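PDB 3A79: toll-like receptor 6, Variable lymphocyte receptor B from Mus musculus, which probably recognises bacterial diacylated lipopeptides together with Toll-like receptor 2 in innate immunity, its leucine-rich ectodomain being fused here to part of a hagfish receptor. Local coordinates for residues 87-92 / 109-114; 113-118 / 131-136; 218-223 / 250-255; 272-277 / 300-305. All blocks are in the same frame, centred on the assembly; numbering follows the deposited sequence.

Interaction 1: 87-92 / 109-114; sequences RIRSLD and HNRLQN
Asn-110 leads into the contact, turning its CB toward 87-92, with CB 3.6 Å from the O of Ile-88 and the amide group beside the backbone of Arg-87 and Ile-88. This is the consensus asparagine of a leucine-rich repeat in the Toll-like receptor 6 part, and its side chain also touches the corresponding Asn-86 and Asn-131. Arg-111 donates its backbone N to the O of Ile-88 at 3.1 Å. Its guanidinium lies among those of two other arginines: NH1 comes over one face of the Arg-89 guanidinium, the planes 24° apart, while NH2 runs alongside CD and NE of Arg-87, the side chains pointing the same way. Three like charges gather at an exposed edge, Arg-111 NH1 lying 3.2 Å from Arg-89 NH2, where solvent would probably screen them. Leu-112 is buried: with CG anti to the carbonyl carbon (chi1 -70°) the end of its side chain comes back toward 87-92. Its CD2 branch touches CG2 of Ile-88 (3.9 Å) and CB of Leu-91 (3.8 Å), and its CA-H approaches the O of Arg-89. Gln-113 N gives that same oxygen a hydrogen bond of 3.1 Å, arriving nearly along the C=O axis. At Asn-114 the chains pair as parallel strands with Ser-90, both side chains on one face, and Leu-91 N reaches Asn-114 O in a weak hydrogen bond of 3.4 Å. Strands 90-91 and 114-115 make a small two-stranded sheet apart from the long parallel series with 80-82 and 104-106; backbone bonds from Arg-87 to Ile-64 and Leu-91 to Ser-116 continue the stacking of turns.

Interaction 2: 113-118 / 131-136; sequences QNISCC and NDFDVL. With NAG (2-acetamido-2-deoxy-beta-D-glucopyranose), chain L.
Backbone to backbone, the segments come nearest at Gln-113 and Phe-133, whose CA atoms are 4.5 Å apart, with no backbone bond joining 113-118 to 131-136. They belong to successive turns of the leucine-rich repeat solenoid of the Toll-like receptor 6 part, and the link between the turns is made just upstream, where Asp-132 bonds to the backbone of Leu-112. Phe-133 carries the contact. With CG beside its backbone N (chi1 -72°), its ring is laid toward strand 114-115 and crosses the Ile-115 side chain at about a right angle. The terminal CD1 of Ile-115 meets the ring at CZ, 3.3 Å away, and CG1 follows at 3.5 Å. Further round, CD2 lies 3.5 Å from the O of Gln-113, both approaches being oblique to the ring. Trimming Phe-133 to an alanine would probably open a gap beside Ile-115 and leave its CD1 without this apolar partner. Toward the surface, CB of Gln-113 rests 3.8 Å from the O of Asp-132. Ile-115 also touches Phe-93 of an earlier turn. A weak hydrogen bond from Ile-115 N to OD1 of Asn-114 links the two strand residues. Beyond the strand Cys-117 is fixed by its disulfide to Cys-139, and Cys-118 N makes a weak hydrogen bond to OG of Ser-116. The segment ends beside a sugar attached to the protein, near Ala-121 and Asn-144: SG of Cys-118 lies 3.0 Å from O7 of the N-acetylglucosamine acetamido group.

Interaction 3: 218-223 / 250-255; sequences NALGHL and TLLNVT. With NAG (2-acetamido-2-deoxy-beta-D-glucopyranose), chain E; NAG (2-acetamido-2-deoxy-beta-D-glucopyranose), chain N.
His-222 pairs with Asn-253, and Leu-223 with Val-254, as neighbouring parallel strands. Three backbone bonds hold them: Asn-253 N to Gly-221 O (2.8 Å, nearly straight at 170°), Leu-223 N to Asn-253 O (2.9 Å) and Thr-255 N to Leu-223 O (3.0 Å). The O of Asn-253 is gripped twice, because ND1 of His-222 adds a weak hydrogen bond of 3.3 Å. CG of His-222 stands anti to the backbone N (chi1 -170°), which carries the imidazole across the Asn-253 side chain at about a right angle, ring and amide planes 74° apart. Shortening His-222 to an alanine is likely to leave the Asn-253 carbonyl without its second, weak donor and to uncover the Asn-253 CB. On the other face, CD1 of Leu-252 touches both CB of Leu-223 (4.0 Å) and CD2 of Leu-220 (4.1 Å). Outside this shell, ND2 of Asn-253 is bonded covalently to C1 of an N-acetylglucosamine, and its OD1 takes a weak hydrogen bond from Tyr-280 N in the following strand. Leu-223 packs on Leu-242 and Leu-245 of helix 235-246, which connects the two strands. Parallel strands of successive turns, linked here through that helix, are what the leucine-rich repeat solenoid of the Toll-like receptor 6 part is built from: leucines point into the core, while the glycosylated asparagine sits on the opposite face of the sheet.

Interaction 4: 272-277 / 300-305; sequences FFWPRP and SETALK
Trp-274 has a chi1 of -128°, which swings its indole across 300-305, while Thr-302 holds OG1 anti to its own backbone N (chi1 173°), facing the tryptophan carbonyl. That hydroxyl donates to Trp-274 O at 3.0 Å, in the carbonyl plane and on a lone pair. It also accepts from Leu-304 N at 3.0 Å, closing an ST turn. One face of the indole receives both aliphatic partners: CB of Thr-302 lies 3.4 Å from CD1 of Trp-274 over the five-membered ring, and CD1 of Leu-304 forms a CH-pi contact 3.9 Å from the centroid of the six-membered ring, 26° off its normal. At the edge, near the ring plane, Ser-300 O lies 3.3 Å from CD1 of Trp-274. The indole NE1 bonds to OD1 of Asn-332, whose ND2 reaches Ser-300 O weakly, so one asparagine from the next loop ties both segments. The type I turn from Phe-273 to Arg-276 is closed by Arg-276 N to Phe-273 O, and CB of Ala-303 rests 3.8 Å from Arg-276 O. The contact thus joins two loops that precede successive strands of the leucine-rich repeat solenoid, 278-288 and 306-314. With its hydroxyl used as both donor and acceptor, Thr-302 is probably fixed in rotation, and the indole is held by an apolar face and a bonded N-H together.

All four contacts lie in the Toll-like receptor 6 part and follow one another along the chain, each joining neighbouring turns of the solenoid. Interactions 1 and 2 are adjacent, centres 8 Å apart: they share Gln-113 and Asn-114, and strand 114-115 serves both. Interactions 3 and 4 form a second pair, centres 13 Å apart, joined where Leu-252 N probably bonds to Pro-277 O and Val-254 meets Phe-273; strand 252-261 runs on into helix 263-273. Between the pairs lie several turns, the nearest atoms of interactions 2 and 3 being about 14 Å apart. Local contacts repeated turn after turn thus build the extended, curved ectodomain.

Interaction 1: 87-92 / 109-114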
# COMPACT_ATOMS: atom_id res chain seq x y z
N ARG B 87 8.49 -19.34 -43.52
CA ARG B 87 7.93 -20.63 -43.90
C ARG B 87 8.85 -21.38 -44.85
O ARG B 87 8.41 -22.25 -45.61
CB ARG B 87 6.54 -20.43 -44.53
CG ARG B 87 5.65 -19.36 -43.86
CD ARG B 87 4.74 -19.94 -42.77
NE ARG B 87 3.86 -18.93 -42.17
CZ ARG B 87 2.73 -18.48 -42.73
NH1 ARG B 87 2.34 -18.94 -43.92
NH2 ARG B 87 1.99 -17.57 -42.11
N ILE B 88 10.14 -21.03 -44.81
CA ILE B 88 11.14 -21.67 -45.66
C ILE B 88 11.39 -23.12 -45.25
O ILE B 88 11.61 -23.41 -44.07
CB ILE B 88 12.47 -20.92 -45.58
CG1 ILE B 88 12.26 -19.44 -45.87
CG2 ILE B 88 13.48 -21.51 -46.54
CD1 ILE B 88 13.49 -18.61 -45.62
N ARG B 89 11.36 -24.02 -46.23
CA ARG B 89 11.54 -25.45 -45.96
C ARG B 89 12.97 -25.90 -46.23
O ARG B 89 13.58 -26.58 -45.40
CB ARG B 89 10.54 -26.29 -46.75
CG ARG B 89 9.16 -26.29 -46.10
CD ARG B 89 8.13 -27.12 -46.85
NE ARG B 89 6.82 -26.97 -46.22
CZ ARG B 89 5.81 -26.28 -46.74
NH1 ARG B 89 5.94 -25.69 -47.93
NH2 ARG B 89 4.66 -26.20 -46.09
N SER B 90 13.51 -25.52 -47.37
CA SER B 90 14.91 -25.78 -47.67
C SER B 90 15.71 -24.48 -47.70
O SER B 90 15.17 -23.41 -48.01
CB SER B 90 15.02 -26.49 -49.01
OG SER B 90 16.26 -27.18 -49.10
N LEU B 91 16.99 -24.56 -47.36
CA LEU B 91 17.87 -23.40 -47.46
C LEU B 91 19.19 -23.78 -48.11
O LEU B 91 19.99 -24.51 -47.53
CB LEU B 91 18.13 -22.81 -46.08
CG LEU B 91 18.40 -21.30 -46.07
CD1 LEU B 91 19.37 -20.93 -44.96
CD2 LEU B 91 18.91 -20.84 -47.43
N ASP B 92 19.42 -23.28 -49.32
CA ASP B 92 20.65 -23.53 -50.04
C ASP B 92 21.66 -22.40 -49.79
O ASP B 92 21.48 -21.29 -50.26
CB ASP B 92 20.35 -23.68 -51.53
CG ASP B 92 21.56 -24.12 -52.35
OD1 ASP B 92 22.70 -24.09 -51.82
OD2 ASP B 92 21.38 -24.48 -53.54
N HIS B 109 12.71 -20.11 -36.40
CA HIS B 109 11.26 -20.18 -36.53
C HIS B 109 10.73 -20.30 -37.95
O HIS B 109 9.72 -19.71 -38.29
CB HIS B 109 10.63 -18.98 -35.82
CG HIS B 109 10.91 -18.94 -34.35
ND1 HIS B 109 10.17 -19.66 -33.44
CD2 HIS B 109 11.87 -18.30 -33.65
CE1 HIS B 109 10.65 -19.44 -32.22
NE2 HIS B 109 11.68 -18.62 -32.32
N ASN B 110 11.41 -21.07 -38.78
CA ASN B 110 10.84 -21.43 -40.07
C ASN B 110 10.35 -22.87 -40.03
O ASN B 110 9.84 -23.34 -39.00
CB ASN B 110 11.83 -21.23 -41.21
CG ASN B 110 12.02 -19.77 -41.58
OD1 ASN B 110 12.46 -18.98 -40.76
ND2 ASN B 110 11.70 -19.42 -42.82
N ARG B 111 10.51 -23.57 -41.14
CA ARG B 111 10.14 -24.97 -41.24
C ARG B 111 11.26 -25.76 -41.92
O ARG B 111 11.02 -26.77 -42.60
CB ARG B 111 8.83 -25.13 -42.00
CG ARG B 111 7.63 -24.57 -41.28
CD ARG B 111 6.36 -25.17 -41.83
NE ARG B 111 5.23 -24.24 -41.80
CZ ARG B 111 4.76 -23.60 -42.87
NH1 ARG B 111 5.33 -23.77 -44.06
NH2 ARG B 111 3.73 -22.77 -42.74
N LEU B 112 12.48 -25.30 -41.72
CA LEU B 112 13.66 -25.91 -42.30
C LEU B 112 13.78 -27.40 -41.96
O LEU B 112 13.39 -27.83 -40.88
CB LEU B 112 14.91 -25.17 -41.84
CG LEU B 112 15.11 -23.76 -42.41
CD1 LEU B 112 16.37 -23.13 -41.83
CD2 LEU B 112 15.17 -23.83 -43.91
N GLN B 113 14.32 -28.17 -42.90
CA GLN B 113 14.56 -29.59 -42.70
C GLN B 113 15.78 -30.06 -43.50
O GLN B 113 16.42 -31.05 -43.15
CB GLN B 113 13.32 -30.40 -43.06
CG GLN B 113 12.90 -30.30 -44.52
CD GLN B 113 11.56 -30.95 -44.80
OE1 GLN B 113 10.79 -31.25 -43.88
NE2 GLN B 113 11.27 -31.19 -46.09
N ASN B 114 16.09 -29.35 -44.59
CA ASN B 114 17.29 -29.61 -45.38
C ASN B 114 18.12 -28.32 -45.46
O ASN B 114 17.58 -27.22 -45.34
CB ASN B 114 16.91 -30.13 -46.79
CG ASN B 114 18.08 -30.84 -47.53
OD1 ASN B 114 19.11 -31.18 -46.93
ND2 ASN B 114 17.90 -31.07 -48.83

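Interaction 2: 113-118 / 131-136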
# COMPACT_ATOMS: atom_id res chain seq x y z
N GLN B 113 14.32 -28.17 -42.90
CA GLN B 113 14.56 -29.59 -42.70
C GLN B 113 15.78 -30.06 -43.50
O GLN B 113 16.42 -31.05 -43.15
CB GLN B 113 13.32 -30.40 -43.06
CG GLN B 113 12.90 -30.30 -44.52
CD GLN B 113 11.56 -30.95 -44.80
OE1 GLN B 113 10.79 -31.25 -43.88
NE2 GLN B 113 11.27 -31.19 -46.09
N ASN B 114 16.09 -29.35 -44.59
CA ASN B 114 17.29 -29.61 -45.38
C ASN B 114 18.12 -28.32 -45.46
O ASN B 114 17.58 -27.22 -45.34
CB ASN B 114 16.91 -30.13 -46.79
CG ASN B 114 18.08 -30.84 -47.53
OD1 ASN B 114 19.11 -31.18 -46.93
ND2 ASN B 114 17.90 -31.07 -48.83
N ILE B 115 19.43 -28.45 -45.65
CA ILE B 115 20.36 -27.32 -45.59
C ILE B 115 21.69 -27.63 -46.31
O ILE B 115 22.31 -28.67 -46.08
CB ILE B 115 20.65 -26.95 -44.10
CG1 ILE B 115 19.66 -25.92 -43.60
CG2 ILE B 115 22.02 -26.37 -43.92
CD1 ILE B 115 20.17 -25.24 -42.37
N SER B 116 22.14 -26.73 -47.18
CA SER B 116 23.47 -26.88 -47.79
C SER B 116 24.48 -27.11 -46.68
O SER B 116 24.36 -26.54 -45.60
CB SER B 116 23.86 -25.65 -48.61
OG SER B 116 25.24 -25.65 -48.94
N CYS B 117 25.47 -27.96 -46.93
CA CYS B 117 26.43 -28.30 -45.89
C CYS B 117 27.47 -27.21 -45.63
O CYS B 117 28.11 -27.18 -44.57
CB CYS B 117 27.11 -29.65 -46.19
SG CYS B 117 26.34 -31.12 -45.42
N CYS B 118 27.64 -26.29 -46.58
CA CYS B 118 28.65 -25.25 -46.42
C CYS B 118 28.12 -23.82 -46.34
O CYS B 118 27.95 -23.15 -47.37
CB CYS B 118 29.71 -25.36 -47.51
SG CYS B 118 31.26 -24.59 -47.03
N ASN B 131 13.30 -24.98 -35.87
CA ASN B 131 12.88 -25.44 -37.18
C ASN B 131 12.48 -26.90 -37.07
O ASN B 131 12.26 -27.40 -35.97
CB ASN B 131 13.98 -25.27 -38.21
CG ASN B 131 14.40 -23.83 -38.36
OD1 ASN B 131 15.19 -23.33 -37.57
ND2 ASN B 131 13.86 -23.15 -39.36
N ASP B 132 12.40 -27.58 -38.21
CA ASP B 132 11.94 -28.96 -38.19
C ASP B 132 13.04 -29.93 -38.61
O ASP B 132 12.79 -30.88 -39.35
CB ASP B 132 10.68 -29.13 -39.04
CG ASP B 132 9.64 -30.00 -38.35
OD1 ASP B 132 8.69 -29.42 -37.78
OD2 ASP B 132 9.79 -31.24 -38.35
N PHE B 133 14.24 -29.70 -38.12
CA PHE B 133 15.34 -30.61 -38.40
C PHE B 133 15.17 -31.89 -37.63
O PHE B 133 14.91 -31.88 -36.42
CB PHE B 133 16.67 -29.97 -38.04
CG PHE B 133 17.08 -28.89 -38.98
CD1 PHE B 133 17.13 -27.57 -38.57
CD2 PHE B 133 17.39 -29.20 -40.30
CE1 PHE B 133 17.51 -26.57 -39.44
CE2 PHE B 133 17.77 -28.21 -41.18
CZ PHE B 133 17.83 -26.90 -40.75
N ASP B 134 15.30 -33.00 -38.35
CA ASP B 134 15.35 -34.33 -37.78
C ASP B 134 16.55 -34.38 -36.85
O ASP B 134 16.42 -34.53 -35.63
CB ASP B 134 15.50 -35.36 -38.90
CG ASP B 134 14.90 -36.72 -38.55
OD1 ASP B 134 14.89 -37.61 -39.43
OD2 ASP B 134 14.44 -36.90 -37.40
N VAL B 135 17.74 -34.25 -37.43
CA VAL B 135 18.97 -34.27 -36.66
C VAL B 135 19.81 -33.01 -36.87
O VAL B 135 19.82 -32.44 -37.97
CB VAL B 135 19.81 -35.54 -36.98
CG1 VAL B 135 20.82 -35.26 -38.09
CG2 VAL B 135 20.50 -36.04 -35.72
N LEU B 136 20.48 -32.57 -35.82
CA LEU B 136 21.37 -31.40 -35.87
C LEU B 136 22.09 -31.23 -37.22
O LEU B 136 22.94 -32.04 -37.57
CB LEU B 136 22.40 -31.52 -34.75
CG LEU B 136 22.30 -30.60 -33.53
CD1 LEU B 136 20.94 -29.90 -33.42
CD2 LEU B 136 22.68 -31.35 -32.24
C1 NAG L . 36.20 -21.37 -46.51
C2 NAG L . 35.61 -21.33 -47.93
C3 NAG L . 36.49 -20.62 -49.00
C4 NAG L . 36.89 -19.24 -48.46
C5 NAG L . 37.47 -19.33 -47.05
C6 NAG L . 37.60 -17.92 -46.50
C7 NAG L . 33.93 -22.93 -48.55
C8 NAG L . 33.59 -23.98 -49.57
N2 NAG L . 35.21 -22.66 -48.34
O3 NAG L . 35.87 -20.52 -50.29
O4 NAG L . 37.82 -18.58 -49.30
O5 NAG L . 36.71 -20.10 -46.12
O6 NAG L . 37.90 -17.98 -45.12
O7 NAG L . 33.03 -22.33 -47.95

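Interaction 3: 218-223 / 250-255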
# COMPACT_ATOMS: atom_id res chain seq x y z
N ASN B 218 32.43 -28.92 -21.54
CA ASN B 218 33.71 -28.67 -20.90
C ASN B 218 33.74 -27.27 -20.30
O ASN B 218 33.63 -27.09 -19.08
CB ASN B 218 34.86 -28.82 -21.90
CG ASN B 218 34.41 -29.45 -23.20
OD1 ASN B 218 34.96 -30.47 -23.63
ND2 ASN B 218 33.43 -28.83 -23.86
N ALA B 219 33.89 -26.27 -21.16
CA ALA B 219 33.99 -24.89 -20.72
C ALA B 219 32.65 -24.19 -20.91
O ALA B 219 32.17 -24.06 -22.04
CB ALA B 219 35.09 -24.17 -21.49
N LEU B 220 32.06 -23.73 -19.81
CA LEU B 220 30.75 -23.10 -19.85
C LEU B 220 30.67 -21.94 -18.86
O LEU B 220 31.04 -22.08 -17.71
CB LEU B 220 29.66 -24.12 -19.53
CG LEU B 220 28.27 -23.66 -19.91
CD1 LEU B 220 28.28 -23.17 -21.35
CD2 LEU B 220 27.26 -24.76 -19.72
N GLY B 221 30.18 -20.79 -19.32
CA GLY B 221 30.12 -19.63 -18.46
C GLY B 221 28.73 -19.48 -17.88
O GLY B 221 28.55 -19.11 -16.72
N HIS B 222 27.74 -19.80 -18.70
CA HIS B 222 26.35 -19.57 -18.33
C HIS B 222 25.50 -20.64 -18.99
O HIS B 222 25.48 -20.78 -20.21
CB HIS B 222 25.93 -18.18 -18.80
CG HIS B 222 24.60 -17.73 -18.27
ND1 HIS B 222 24.20 -17.94 -16.97
CD2 HIS B 222 23.59 -17.05 -18.87
CE1 HIS B 222 23.00 -17.42 -16.79
NE2 HIS B 222 22.60 -16.88 -17.93
N LEU B 223 24.84 -21.43 -18.16
CA LEU B 223 23.87 -22.38 -18.65
C LEU B 223 22.53 -21.71 -18.50
O LEU B 223 22.28 -21.04 -17.50
CB LEU B 223 23.88 -23.65 -17.81
CG LEU B 223 22.74 -24.59 -18.16
CD1 LEU B 223 22.96 -25.18 -19.55
CD2 LEU B 223 22.66 -25.67 -17.12
N THR B 250 35.63 -24.71 -13.72
CA THR B 250 35.54 -23.55 -12.84
C THR B 250 34.09 -23.24 -12.45
O THR B 250 33.27 -24.14 -12.30
CB THR B 250 36.23 -22.32 -13.46
OG1 THR B 250 35.51 -21.90 -14.63
CG2 THR B 250 37.68 -22.66 -13.83
N LEU B 251 33.78 -21.95 -12.29
CA LEU B 251 32.44 -21.52 -11.91
C LEU B 251 31.60 -21.23 -13.14
O LEU B 251 32.13 -21.01 -14.22
CB LEU B 251 32.48 -20.26 -11.03
CG LEU B 251 33.03 -20.41 -9.62
CD1 LEU B 251 32.26 -21.48 -8.87
CD2 LEU B 251 34.54 -20.72 -9.63
N LEU B 252 30.28 -21.24 -12.96
CA LEU B 252 29.37 -20.86 -14.02
C LEU B 252 28.09 -20.32 -13.41
O LEU B 252 27.76 -20.59 -12.26
CB LEU B 252 29.04 -22.04 -14.95
CG LEU B 252 27.91 -23.01 -14.56
CD1 LEU B 252 27.37 -23.73 -15.78
CD2 LEU B 252 28.38 -24.03 -13.52
N ASN B 253 27.37 -19.53 -14.20
CA ASN B 253 26.08 -19.02 -13.80
C ASN B 253 24.99 -19.96 -14.33
O ASN B 253 25.17 -20.62 -15.35
CB ASN B 253 25.90 -17.59 -14.31
CG ASN B 253 26.95 -16.62 -13.77
OD1 ASN B 253 27.50 -16.83 -12.69
ND2 ASN B 253 27.21 -15.54 -14.53
N VAL B 254 23.88 -20.04 -13.61
CA VAL B 254 22.73 -20.80 -14.07
C VAL B 254 21.46 -19.93 -14.06
O VAL B 254 21.20 -19.18 -13.11
CB VAL B 254 22.53 -22.10 -13.26
CG1 VAL B 254 21.18 -22.73 -13.55
CG2 VAL B 254 23.62 -23.08 -13.61
N THR B 255 20.69 -20.02 -15.14
CA THR B 255 19.44 -19.29 -15.23
C THR B 255 18.28 -20.19 -15.62
O THR B 255 18.29 -20.83 -16.67
CB THR B 255 19.56 -18.16 -16.22
OG1 THR B 255 20.52 -17.22 -15.73
CG2 THR B 255 18.22 -17.47 -16.39
C1 NAG E . 28.23 -14.68 -13.96
C2 NAG E . 28.94 -14.07 -15.19
C3 NAG E . 29.42 -12.62 -15.10
C4 NAG E . 28.81 -11.78 -13.98
C5 NAG E . 28.40 -12.58 -12.77
C6 NAG E . 27.45 -11.70 -11.98
C7 NAG E . 30.81 -15.66 -14.77
C8 NAG E . 31.31 -15.12 -13.45
N2 NAG E . 30.12 -14.85 -15.57
O3 NAG E . 29.13 -11.98 -16.33
O4 NAG E . 29.72 -10.75 -13.61
O5 NAG E . 27.65 -13.72 -13.11
O6 NAG E . 26.40 -11.33 -12.85
O7 NAG E . 31.04 -16.83 -15.10
C1 NAG N . 37.13 -26.94 -25.12
C2 NAG N . 38.60 -26.51 -25.04
C3 NAG N . 39.48 -27.54 -25.75
C4 NAG N . 39.30 -28.90 -25.09
C5 NAG N . 37.83 -29.34 -24.99
C6 NAG N . 37.72 -30.50 -23.98
C7 NAG N . 38.09 -24.14 -25.69
C8 NAG N . 37.86 -23.28 -24.48
N2 NAG N . 38.92 -25.17 -25.55
O3 NAG N . 40.84 -27.16 -25.69
O4 NAG N . 40.08 -29.84 -25.81
O5 NAG N . 36.95 -28.27 -24.61
O6 NAG N . 36.52 -31.26 -24.01
O7 NAG N . 37.54 -23.85 -26.77

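Interaction 4: 272-277 / 300-305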
# COMPACT_ATOMS: atom_id res chain seq x y z
N PHE B 272 20.14 -29.25 -4.87
CA PHE B 272 20.91 -29.85 -5.96
C PHE B 272 22.06 -28.93 -6.37
O PHE B 272 23.14 -29.39 -6.72
CB PHE B 272 20.00 -30.12 -7.16
CG PHE B 272 20.75 -30.38 -8.44
CD1 PHE B 272 21.16 -31.66 -8.77
CD2 PHE B 272 21.04 -29.34 -9.30
CE1 PHE B 272 21.84 -31.91 -9.94
CE2 PHE B 272 21.73 -29.57 -10.48
CZ PHE B 272 22.13 -30.86 -10.80
N PHE B 273 21.80 -27.64 -6.31
CA PHE B 273 22.75 -26.65 -6.77
C PHE B 273 23.82 -26.35 -5.73
O PHE B 273 24.95 -26.03 -6.08
CB PHE B 273 22.03 -25.36 -7.14
CG PHE B 273 21.41 -25.39 -8.51
CD1 PHE B 273 20.05 -25.25 -8.67
CD2 PHE B 273 22.20 -25.54 -9.63
CE1 PHE B 273 19.47 -25.26 -9.92
CE2 PHE B 273 21.63 -25.56 -10.88
CZ PHE B 273 20.27 -25.42 -11.03
N TRP B 274 23.46 -26.45 -4.47
CA TRP B 274 24.29 -25.92 -3.40
C TRP B 274 25.73 -26.49 -3.39
O TRP B 274 26.71 -25.75 -3.23
CB TRP B 274 23.59 -26.10 -2.05
CG TRP B 274 23.50 -24.84 -1.24
CD1 TRP B 274 24.23 -24.52 -0.14
CD2 TRP B 274 22.62 -23.74 -1.48
NE1 TRP B 274 23.86 -23.29 0.33
CE2 TRP B 274 22.88 -22.78 -0.48
CE3 TRP B 274 21.65 -23.46 -2.44
CZ2 TRP B 274 22.20 -21.57 -0.41
CZ3 TRP B 274 20.97 -22.27 -2.37
CH2 TRP B 274 21.25 -21.33 -1.37
N PRO B 275 25.86 -27.80 -3.58
CA PRO B 275 27.19 -28.41 -3.59
C PRO B 275 27.96 -28.09 -4.87
O PRO B 275 29.20 -28.15 -4.90
CB PRO B 275 26.88 -29.91 -3.53
CG PRO B 275 25.44 -30.02 -3.15
CD PRO B 275 24.81 -28.82 -3.73
N ARG B 276 27.24 -27.76 -5.92
CA ARG B 276 27.82 -27.63 -7.25
C ARG B 276 28.48 -26.27 -7.47
O ARG B 276 28.30 -25.34 -6.67
CB ARG B 276 26.74 -27.95 -8.29
CG ARG B 276 26.03 -29.26 -7.94
CD ARG B 276 25.21 -29.82 -9.06
NE ARG B 276 25.21 -31.29 -9.05
CZ ARG B 276 25.82 -32.03 -9.97
NH1 ARG B 276 26.47 -31.46 -10.97
NH2 ARG B 276 25.79 -33.36 -9.89
N PRO B 277 29.28 -26.16 -8.55
CA PRO B 277 30.05 -24.97 -8.93
C PRO B 277 29.21 -23.88 -9.58
O PRO B 277 29.52 -23.47 -10.69
CB PRO B 277 31.03 -25.50 -9.98
CG PRO B 277 31.04 -26.98 -9.79
CD PRO B 277 29.66 -27.33 -9.36
N SER B 300 25.07 -26.06 3.38
CA SER B 300 26.46 -26.23 3.74
C SER B 300 27.30 -25.32 2.86
O SER B 300 26.77 -24.69 1.95
CB SER B 300 26.90 -27.67 3.52
OG SER B 300 25.88 -28.58 3.90
N GLU B 301 28.60 -25.28 3.13
CA GLU B 301 29.55 -24.57 2.29
C GLU B 301 29.11 -24.65 0.84
O GLU B 301 28.82 -25.74 0.33
CB GLU B 301 30.93 -25.18 2.44
CG GLU B 301 30.98 -26.70 2.22
CD GLU B 301 30.93 -27.52 3.52
OE1 GLU B 301 30.30 -27.07 4.50
OE2 GLU B 301 31.53 -28.62 3.55
N THR B 302 29.04 -23.50 0.18
CA THR B 302 28.58 -23.45 -1.21
C THR B 302 29.39 -22.46 -2.03
O THR B 302 29.98 -21.54 -1.49
CB THR B 302 27.10 -23.05 -1.29
OG1 THR B 302 26.73 -22.85 -2.66
CG2 THR B 302 26.86 -21.77 -0.52
N ALA B 303 29.41 -22.66 -3.35
CA ALA B 303 30.06 -21.71 -4.23
C ALA B 303 29.16 -20.49 -4.51
O ALA B 303 29.65 -19.42 -4.89
CB ALA B 303 30.46 -22.38 -5.53
N LEU B 304 27.86 -20.67 -4.30
CA LEU B 304 26.87 -19.63 -4.53
C LEU B 304 27.22 -18.28 -3.91
O LEU B 304 27.40 -18.16 -2.70
CB LEU B 304 25.51 -20.06 -4.01
CG LEU B 304 24.50 -20.57 -5.03
CD1 LEU B 304 23.11 -20.41 -4.47
CD2 LEU B 304 24.62 -19.80 -6.32
N LYS B 305 27.28 -17.27 -4.75
CA LYS B 305 27.40 -15.91 -4.28
C LYS B 305 26.03 -15.23 -4.28
O LYS B 305 25.77 -14.37 -3.43
CB LYS B 305 28.39 -15.13 -5.15
CG LYS B 305 28.57 -13.67 -4.77
CD LYS B 305 29.75 -13.06 -5.53
CE LYS B 305 29.84 -11.55 -5.38
NZ LYS B 305 30.91 -11.00 -6.26